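Local coordinates for UPF0045 protein MTH_1187 (Methanothermobacter thermautotrophicus, PDB 1LXN), which is of unknown function but belongs to a family related to thiamine-binding proteins, so it may bind a thiamine-like ligand, and assembles as a homotetramer, at residues E5-P10 against Y73-I78; L32-E37 against M54-A59; A23-A28 against E62-A67. All blocks are in the same frame, centred on the assembly; numbering follows the deposited sequence.

Interaction 1: residues E5-P10 against Y73-I78; sequences ELTVIP and YTTLKI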
loop_
_atom_site.group_PDB
_atom_site.type_symbol
_atom_site.label_atom_id
_atom_site.label_comp_id
_atom_site.label_asym_id
_atom_site.label_seq_id
_atom_site.Cartn_x
_atom_site.Cartn_y
_atom_site.Cartn_z
ATOM N N GLU A 5 0.311 -4.405 -2.635
ATOM C CA GLU A 5 1.275 -3.925 -1.662
ATOM C C GLU A 5 1.807 -2.594 -2.158
ATOM O O GLU A 5 2.129 -2.440 -3.338
ATOM C CB GLU A 5 2.439 -4.901 -1.483
ATOM C CG GLU A 5 3.487 -4.358 -0.530
ATOM C CD GLU A 5 4.496 -5.398 -0.096
ATOM O OE1 GLU A 5 5.388 -5.047 0.705
ATOM O OE2 GLU A 5 4.401 -6.558 -0.551
ATOM N N LEU A 6 1.908 -1.634 -1.248
ATOM C CA LEU A 6 2.382 -0.308 -1.599
ATOM C C LEU A 6 3.504 0.168 -0.692
ATOM O O LEU A 6 3.422 0.039 0.530
ATOM C CB LEU A 6 1.222 0.684 -1.507
ATOM C CG LEU A 6 1.608 2.157 -1.638
ATOM C CD1 LEU A 6 2.005 2.467 -3.083
ATOM C CD2 LEU A 6 0.433 3.019 -1.193
ATOM N N THR A 7 4.555 0.714 -1.297
ATOM C CA THR A 7 5.663 1.264 -0.531
ATOM C C THR A 7 5.947 2.633 -1.138
ATOM O O THR A 7 6.192 2.750 -2.341
ATOM C CB THR A 7 6.948 0.402 -0.623
ATOM O OG1 THR A 7 7.582 0.630 -1.886
ATOM C CG2 THR A 7 6.617 -1.084 -0.502
ATOM N N VAL A 8 5.861 3.669 -0.313
ATOM C CA VAL A 8 6.134 5.029 -0.752
ATOM C C VAL A 8 7.409 5.400 -0.012
ATOM O O VAL A 8 7.412 5.496 1.211
ATOM C CB VAL A 8 4.998 5.991 -0.351
ATOM C CG1 VAL A 8 5.268 7.380 -0.920
ATOM C CG2 VAL A 8 3.663 5.462 -0.855
ATOM N N ILE A 9 8.494 5.595 -0.752
ATOM C CA ILE A 9 9.777 5.901 -0.139
ATOM C C ILE A 9 10.335 7.259 -0.552
ATOM O O ILE A 9 10.720 7.460 -1.696
ATOM C CB ILE A 9 10.822 4.812 -0.497
ATOM C CG1 ILE A 9 10.254 3.421 -0.191
ATOM C CG2 ILE A 9 12.107 5.038 0.286
ATOM C CD1 ILE A 9 11.178 2.267 -0.566
ATOM N N PRO A 10 10.361 8.219 0.380
ATOM C CA PRO A 10 10.898 9.539 0.035
ATOM C C PRO A 10 12.417 9.431 -0.011
ATOM O O PRO A 10 13.015 8.735 0.810
ATOM C CB PRO A 10 10.398 10.422 1.176
ATOM C CG PRO A 10 10.360 9.466 2.348
ATOM C CD PRO A 10 9.780 8.207 1.735
ATOM N N TYR A 73 9.859 7.724 -4.367
ATOM C CA TYR A 73 10.019 6.480 -5.099
ATOM C C TYR A 73 8.914 5.550 -4.624
ATOM O O TYR A 73 8.965 5.031 -3.504
ATOM C CB TYR A 73 11.378 5.863 -4.789
ATOM C CG TYR A 73 11.673 4.620 -5.595
ATOM C CD1 TYR A 73 12.003 4.706 -6.949
ATOM C CD2 TYR A 73 11.626 3.358 -5.005
ATOM C CE1 TYR A 73 12.283 3.563 -7.687
ATOM C CE2 TYR A 73 11.903 2.211 -5.739
ATOM C CZ TYR A 73 12.231 2.321 -7.072
ATOM O OH TYR A 73 12.521 1.188 -7.791
ATOM N N THR A 74 7.917 5.338 -5.476
ATOM C CA THR A 74 6.782 4.508 -5.112
ATOM C C THR A 74 6.687 3.200 -5.879
ATOM O O THR A 74 6.870 3.149 -7.103
ATOM C CB THR A 74 5.471 5.303 -5.278
ATOM O OG1 THR A 74 5.460 6.375 -4.333
ATOM C CG2 THR A 74 4.254 4.422 -5.047
ATOM N N THR A 75 6.389 2.142 -5.137
ATOM C CA THR A 75 6.260 0.813 -5.703
ATOM C C THR A 75 4.878 0.248 -5.382
ATOM O O THR A 75 4.392 0.351 -4.254
ATOM C CB THR A 75 7.349 -0.132 -5.134
ATOM O OG1 THR A 75 8.644 0.344 -5.527
ATOM C CG2 THR A 75 7.161 -1.548 -5.655
ATOM N N LEU A 76 4.247 -0.334 -6.391
ATOM C CA LEU A 76 2.933 -0.929 -6.229
ATOM C C LEU A 76 2.918 -2.294 -6.899
ATOM O O LEU A 76 3.292 -2.425 -8.061
ATOM C CB LEU A 76 1.864 -0.042 -6.870
ATOM C CG LEU A 76 0.443 -0.613 -6.897
ATOM C CD1 LEU A 76 -0.110 -0.685 -5.483
ATOM C CD2 LEU A 76 -0.450 0.258 -7.779
ATOM N N LYS A 77 2.510 -3.311 -6.150
ATOM C CA LYS A 77 2.398 -4.661 -6.678
ATOM C C LYS A 77 0.921 -4.996 -6.602
ATOM O O LYS A 77 0.299 -4.831 -5.554
ATOM C CB LYS A 77 3.170 -5.674 -5.828
ATOM C CG LYS A 77 4.671 -5.486 -5.783
ATOM C CD LYS A 77 5.349 -6.691 -5.116
ATOM C CE LYS A 77 4.737 -7.017 -3.750
ATOM N NZ LYS A 77 5.365 -8.204 -3.088
ATOM N N ILE A 78 0.359 -5.460 -7.709
ATOM C CA ILE A 78 -1.047 -5.817 -7.752
ATOM C C ILE A 78 -1.232 -7.287 -8.118
ATOM O O ILE A 78 -0.678 -7.770 -9.111
ATOM C CB ILE A 78 -1.818 -4.974 -8.798
ATOM C CG1 ILE A 78 -1.609 -3.481 -8.545
ATOM C CG2 ILE A 78 -3.304 -5.308 -8.735
ATOM C CD1 ILE A 78 -2.282 -2.592 -9.576
HETATM O O HOH W 1 9.257 2.228 -3.275
#
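Glu5, Thr7 and Ile9 form the antiparallel hydrogen-bonded pairs with Lys77, Thr75 and Tyr73. Each pair closes a ring of two N-H...O bonds, the Thr7 O to Thr75 N bond being 2.9 Å. In the non-hydrogen-bonded pairs between them, Leu6 with Leu76 and Val8 with Thr74, CA-H...O contacts add to the ladder, as from Leu76 CA to Glu5 O at 3.4 Å.

The charged pair lies on the face carrying Glu5, Thr7 and Ile9. The extended side chain of Glu5 runs alongside that of Lys77, which bends at chi3, and Glu5 OE2 meets Lys77 NZ at 3.2 Å in a salt bridge whose hydrogen bond is weak. With Glu5 replaced by an alanine, the Lys77 ammonium would probably lose this carboxylate and its chain would be freer to turn. On the same face Thr7 chi1 (77°) sets OG1 over Thr75, where a water bonds Thr7 OG1 at 2.7 Å, Thr75 OG1 at 3.0 Å and Tyr73 O; small beta-branched hydroxyl residues suit both extended backbone and water.

The other face is mainly apolar. Leu6 CD1 packs on Thr74 CG2 at 3.6 Å, while Thr74 OG1 hydrogen-bonds His61 of helix 50-66, which covers this side.

Strand 2-10 thus pairs with strand 72-79, outermost within this chain, the first and last strands of a ferredoxin-like beta-alpha-beta-beta-alpha-beta fold.

Interaction 2: residues L32-E37 against M54-A59; sequences LNVRYE and MEAVKA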
loop_
_atom_site.group_PDB
_atom_site.type_symbol
_atom_site.label_atom_id
_atom_site.label_comp_id
_atom_site.label_asym_id
_atom_site.label_seq_id
_atom_site.Cartn_x
_atom_site.Cartn_y
_atom_site.Cartn_z
ATOM N N LEU A 32 -9.722 6.557 1.532
ATOM C CA LEU A 32 -10.361 5.892 0.401
ATOM C C LEU A 32 -11.034 4.612 0.861
ATOM O O LEU A 32 -10.797 4.147 1.972
ATOM C CB LEU A 32 -9.341 5.587 -0.708
ATOM C CG LEU A 32 -8.857 6.771 -1.565
ATOM C CD1 LEU A 32 -10.061 7.455 -2.218
ATOM C CD2 LEU A 32 -8.094 7.772 -0.718
ATOM N N ASN A 33 -11.869 4.035 0.007
ATOM C CA ASN A 33 -12.574 2.818 0.376
ATOM C C ASN A 33 -11.756 1.545 0.174
ATOM O O ASN A 33 -12.134 0.666 -0.596
ATOM C CB ASN A 33 -13.889 2.724 -0.395
ATOM C CG ASN A 33 -14.801 1.648 0.154
ATOM O OD1 ASN A 33 -14.969 1.526 1.372
ATOM N ND2 ASN A 33 -15.404 0.862 -0.737
ATOM N N VAL A 34 -10.628 1.453 0.873
ATOM C CA VAL A 34 -9.769 0.277 0.788
ATOM C C VAL A 34 -9.416 -0.210 2.189
ATOM O O VAL A 34 -9.485 0.550 3.156
ATOM C CB VAL A 34 -8.436 0.584 0.059
ATOM C CG1 VAL A 34 -8.708 1.105 -1.346
ATOM C CG2 VAL A 34 -7.618 1.596 0.869
ATOM N N ARG A 35 -9.057 -1.481 2.303
ATOM C CA ARG A 35 -8.638 -2.021 3.588
ATOM C C ARG A 35 -7.120 -2.082 3.494
ATOM O O ARG A 35 -6.572 -2.304 2.419
ATOM C CB ARG A 35 -9.209 -3.420 3.812
ATOM C CG ARG A 35 -10.695 -3.440 4.130
ATOM C CD ARG A 35 -11.237 -4.864 4.158
ATOM N NE ARG A 35 -12.652 -4.907 4.523
ATOM C CZ ARG A 35 -13.421 -5.986 4.411
ATOM N NH1 ARG A 35 -12.913 -7.119 3.938
ATOM N NH2 ARG A 35 -14.700 -5.934 4.769
ATOM N N TYR A 36 -6.435 -1.867 4.607
ATOM C CA TYR A 36 -4.984 -1.901 4.578
ATOM C C TYR A 36 -4.424 -2.596 5.810
ATOM O O TYR A 36 -5.108 -2.761 6.819
ATOM C CB TYR A 36 -4.429 -0.474 4.481
ATOM C CG TYR A 36 -4.506 0.313 5.772
ATOM C CD1 TYR A 36 -3.511 0.195 6.744
ATOM C CD2 TYR A 36 -5.589 1.148 6.038
ATOM C CE1 TYR A 36 -3.594 0.892 7.953
ATOM C CE2 TYR A 36 -5.684 1.847 7.243
ATOM C CZ TYR A 36 -4.683 1.715 8.195
ATOM O OH TYR A 36 -4.769 2.415 9.380
ATOM N N GLU A 37 -3.168 -3.001 5.710
ATOM C CA GLU A 37 -2.479 -3.652 6.807
ATOM C C GLU A 37 -1.009 -3.279 6.686
ATOM O O GLU A 37 -0.364 -3.580 5.680
ATOM C CB GLU A 37 -2.647 -5.170 6.722
ATOM C CG GLU A 37 -2.001 -5.920 7.874
ATOM C CD GLU A 37 -2.146 -7.432 7.756
ATOM O OE1 GLU A 37 -1.654 -8.011 6.758
ATOM O OE2 GLU A 37 -2.753 -8.041 8.666
HETATM N N MSE A 54 -6.053 2.682 -7.394
HETATM C CA MSE A 54 -5.219 3.715 -8.008
HETATM C C MSE A 54 -5.400 5.058 -7.290
HETATM O O MSE A 54 -4.438 5.796 -7.088
HETATM C CB MSE A 54 -5.548 3.889 -9.497
HETATM C CG MSE A 54 -5.338 2.648 -10.370
HETATM SE SE MSE A 54 -3.657 1.733 -10.046
HETATM C CE MSE A 54 -4.361 0.139 -9.209
ATOM N N GLU A 55 -6.634 5.382 -6.916
ATOM C CA GLU A 55 -6.880 6.633 -6.212
ATOM C C GLU A 55 -6.191 6.599 -4.842
ATOM O O GLU A 55 -5.647 7.605 -4.395
ATOM C CB GLU A 55 -8.383 6.881 -6.035
ATOM C CG GLU A 55 -9.144 7.181 -7.330
ATOM C CD GLU A 55 -8.610 8.402 -8.070
ATOM O OE1 GLU A 55 -8.466 9.479 -7.442
ATOM O OE2 GLU A 55 -8.337 8.287 -9.286
ATOM N N ALA A 56 -6.214 5.446 -4.179
ATOM C CA ALA A 56 -5.573 5.332 -2.870
ATOM C C ALA A 56 -4.052 5.463 -3.010
ATOM O O ALA A 56 -3.395 6.097 -2.179
ATOM C CB ALA A 56 -5.929 4.004 -2.213
ATOM N N VAL A 57 -3.501 4.872 -4.067
ATOM C CA VAL A 57 -2.064 4.937 -4.312
ATOM C C VAL A 57 -1.631 6.358 -4.657
ATOM O O VAL A 57 -0.602 6.824 -4.171
ATOM C CB VAL A 57 -1.640 3.961 -5.443
ATOM C CG1 VAL A 57 -0.168 4.179 -5.824
ATOM C CG2 VAL A 57 -1.849 2.521 -4.973
ATOM N N LYS A 58 -2.405 7.049 -5.492
ATOM C CA LYS A 58 -2.067 8.427 -5.842
ATOM C C LYS A 58 -2.107 9.287 -4.587
ATOM O O LYS A 58 -1.229 10.116 -4.364
ATOM C CB LYS A 58 -3.049 9.003 -6.871
ATOM C CG LYS A 58 -2.774 8.581 -8.307
ATOM C CD LYS A 58 -3.740 9.235 -9.292
ATOM C CE LYS A 58 -5.169 8.757 -9.076
ATOM N NZ LYS A 58 -6.106 9.266 -10.123
ATOM N N ALA A 59 -3.126 9.079 -3.764
ATOM C CA ALA A 59 -3.270 9.842 -2.533
ATOM C C ALA A 59 -2.075 9.645 -1.597
ATOM O O ALA A 59 -1.557 10.610 -1.030
ATOM C CB ALA A 59 -4.559 9.449 -1.824
#
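Leu32 lays its branched side chain against the flank of helix 50-66, with CG over the backbone at Ala56 CA, 3.8 Å away. Its chi1 of -75° turns CG beside the backbone N, and from there the two methyls spread along the helix. Leu32 CD2 reaches one turn on, to Ala59 CB at 4.1 Å, while Leu32 CD1 leans back to Glu55 CB at 4.2 Å. Ala56 and Ala59 suit this place because a methyl lets the leucine come right up to the helix backbone.

Val34 CG1 also meets the Ala56 methyl, lying 4.1 Å from Ala56 CB. Leu32 CB lies 4.1 Å from Ala56 CB, and Leu29 of helix 19-29 adds a further apolar neighbour. Both side chains point at the helix because the chain turns between them: Asn33 is the centre of an inverse gamma turn, with a weak bond from Val34 N to Leu32 O.

Glu55 sends its carboxylate away from Leu32 to Lys58, whose NZ meets Glu55 OE2 at 2.6 Å from above the carboxylate plane in a salt bridge within the helix. Across the contact the matching is of apolar shape, so its stability should rest on dispersion and the shedding of water.

Interaction 3: residues A23-A28 against E62-A67; sequences AAAVEA and EAVLQA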
loop_
_atom_site.group_PDB
_atom_site.type_symbol
_atom_site.label_atom_id
_atom_site.label_comp_id
_atom_site.label_asym_id
_atom_site.label_seq_id
_atom_site.Cartn_x
_atom_site.Cartn_y
_atom_site.Cartn_z
ATOM N N ALA A 23 3.618 7.153 7.719
ATOM C CA ALA A 23 2.362 7.355 8.431
ATOM C C ALA A 23 1.513 8.353 7.639
ATOM O O ALA A 23 0.306 8.191 7.534
ATOM C CB ALA A 23 2.617 7.880 9.846
ATOM N N ALA A 24 2.141 9.383 7.078
ATOM C CA ALA A 24 1.387 10.359 6.288
ATOM C C ALA A 24 0.793 9.681 5.041
ATOM O O ALA A 24 -0.327 9.984 4.634
ATOM C CB ALA A 24 2.279 11.520 5.869
ATOM N N ALA A 25 1.550 8.774 4.429
ATOM C CA ALA A 25 1.056 8.066 3.252
ATOM C C ALA A 25 -0.152 7.221 3.636
ATOM O O ALA A 25 -1.164 7.219 2.937
ATOM C CB ALA A 25 2.147 7.173 2.667
ATOM N N VAL A 26 -0.049 6.512 4.759
ATOM C CA VAL A 26 -1.141 5.657 5.213
ATOM C C VAL A 26 -2.363 6.482 5.598
ATOM O O VAL A 26 -3.503 6.090 5.326
ATOM C CB VAL A 26 -0.704 4.791 6.419
ATOM C CG1 VAL A 26 -1.888 3.972 6.937
ATOM C CG2 VAL A 26 0.445 3.863 6.001
ATOM N N GLU A 27 -2.123 7.628 6.227
ATOM C CA GLU A 27 -3.206 8.503 6.642
ATOM C C GLU A 27 -4.016 8.916 5.412
ATOM O O GLU A 27 -5.241 9.044 5.478
ATOM C CB GLU A 27 -2.642 9.746 7.332
ATOM C CG GLU A 27 -3.588 10.379 8.338
ATOM C CD GLU A 27 -3.480 9.745 9.722
ATOM O OE1 GLU A 27 -2.424 9.927 10.379
ATOM O OE2 GLU A 27 -4.442 9.065 10.149
ATOM N N ALA A 28 -3.331 9.123 4.289
ATOM C CA ALA A 28 -4.009 9.510 3.056
ATOM C C ALA A 28 -4.798 8.327 2.496
ATOM O O ALA A 28 -5.893 8.501 1.964
ATOM C CB ALA A 28 -2.998 10.008 2.030
ATOM N N GLU A 62 1.051 11.388 -3.105
ATOM C CA GLU A 62 0.942 12.843 -2.970
ATOM C C GLU A 62 1.155 13.320 -1.537
ATOM O O GLU A 62 1.728 14.382 -1.322
ATOM C CB GLU A 62 -0.438 13.322 -3.439
ATOM C CG GLU A 62 -0.858 12.805 -4.806
ATOM C CD GLU A 62 -0.427 13.698 -5.953
ATOM O OE1 GLU A 62 0.626 14.369 -5.834
ATOM O OE2 GLU A 62 -1.142 13.716 -6.982
ATOM N N ALA A 63 0.683 12.545 -0.564
ATOM C CA ALA A 63 0.828 12.923 0.837
ATOM C C ALA A 63 2.297 13.027 1.235
ATOM O O ALA A 63 2.665 13.874 2.042
ATOM C CB ALA A 63 0.109 11.915 1.741
ATOM N N VAL A 64 3.135 12.169 0.665
ATOM C CA VAL A 64 4.555 12.198 0.984
ATOM C C VAL A 64 5.216 13.424 0.361
ATOM O O VAL A 64 6.124 14.020 0.951
ATOM C CB VAL A 64 5.250 10.904 0.526
ATOM C CG1 VAL A 64 6.752 10.999 0.747
ATOM C CG2 VAL A 64 4.678 9.729 1.308
ATOM N N LEU A 65 4.758 13.810 -0.826
ATOM C CA LEU A 65 5.301 14.998 -1.468
ATOM C C LEU A 65 4.840 16.208 -0.651
ATOM O O LEU A 65 5.621 17.117 -0.388
ATOM C CB LEU A 65 4.790 15.126 -2.906
ATOM C CG LEU A 65 5.392 14.192 -3.962
ATOM C CD1 LEU A 65 4.527 14.202 -5.234
ATOM C CD2 LEU A 65 6.819 14.634 -4.267
ATOM N N GLN A 66 3.569 16.210 -0.253
ATOM C CA GLN A 66 3.025 17.314 0.530
ATOM C C GLN A 66 3.717 17.414 1.876
ATOM O O GLN A 66 3.857 18.500 2.423
ATOM C CB GLN A 66 1.523 17.143 0.765
ATOM C CG GLN A 66 0.681 17.290 -0.480
ATOM C CD GLN A 66 -0.764 17.634 -0.159
ATOM O OE1 GLN A 66 -1.404 16.983 0.674
ATOM N NE2 GLN A 66 -1.286 18.664 -0.824
ATOM N N ALA A 67 4.134 16.267 2.398
ATOM C CA ALA A 67 4.819 16.193 3.678
ATOM C C ALA A 67 6.168 16.902 3.600
ATOM O O ALA A 67 6.788 17.176 4.623
ATOM C CB ALA A 67 5.010 14.729 4.075
#
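Ala63 O accepts the backbone N-H of Ala67 at 2.8 Å, an ordinary i to i+4 helical bond from the residue whose methyl packs against helix 19-29. That methyl, Ala63 CB, points at helix 19-29 and lies 3.5 Å from Ala24 O. The same carbonyl accepts the N-H of Ala28 at 3.1 Å, so the methyl rests on an oxygen already bonded in its own helix.

Beside this, Ala63 CB touches Ala28 CB at 3.7 Å, methyl against methyl, and also lies over Ala25 CA. Ala24, Ala25 and Ala28 thus give it its contacts on helix 19-29. With such short side chains the backbones come close: Ala25 and Ala63 have their CA atoms 5.4 Å apart, and the axes of the short segments approach to 8.1 Å with 133° between their directions.

Val64 lies on the side facing the sheet. With CG1 anti to the backbone N (chi1 175°), CG2 is turned beside that N and reaches Ala25 CB at 3.8 Å. Its bulk suits a buried corner, since it also packs on Val8 and Pro10 of strand 2-10 and on Tyr21. The Glu27 side chain leads away from helix 50-66, and its OE2 forms a salt bridge with Lys30.

The two helices, crossing obliquely with opposed directions on one face of the four-stranded antiparallel sheet, form the helical layer of a ferredoxin-like fold; the alanines account for their closeness here.

Overall arrangement
The three contacts lie with their centres about 12 Å apart from one another and together tie sheet and helices into one alpha/beta sandwich. Along the chain they are nested: interaction 1 joins first and last strands and encloses interaction 3, which in turn encloses interaction 2. Helix 50-66 is the common element, used in its N-terminal half by interaction 2 and toward its C-terminal end by interaction 3, while its sheet-facing side rests on the strands of interaction 1. There Val57 meets Leu6 and Leu76, and Met54 meets Leu76. Ala28 reaches the Ala59 carbonyl, linking interactions 2 and 3. Residues distant in sequence thus share a largely apolar layer between sheet and helices.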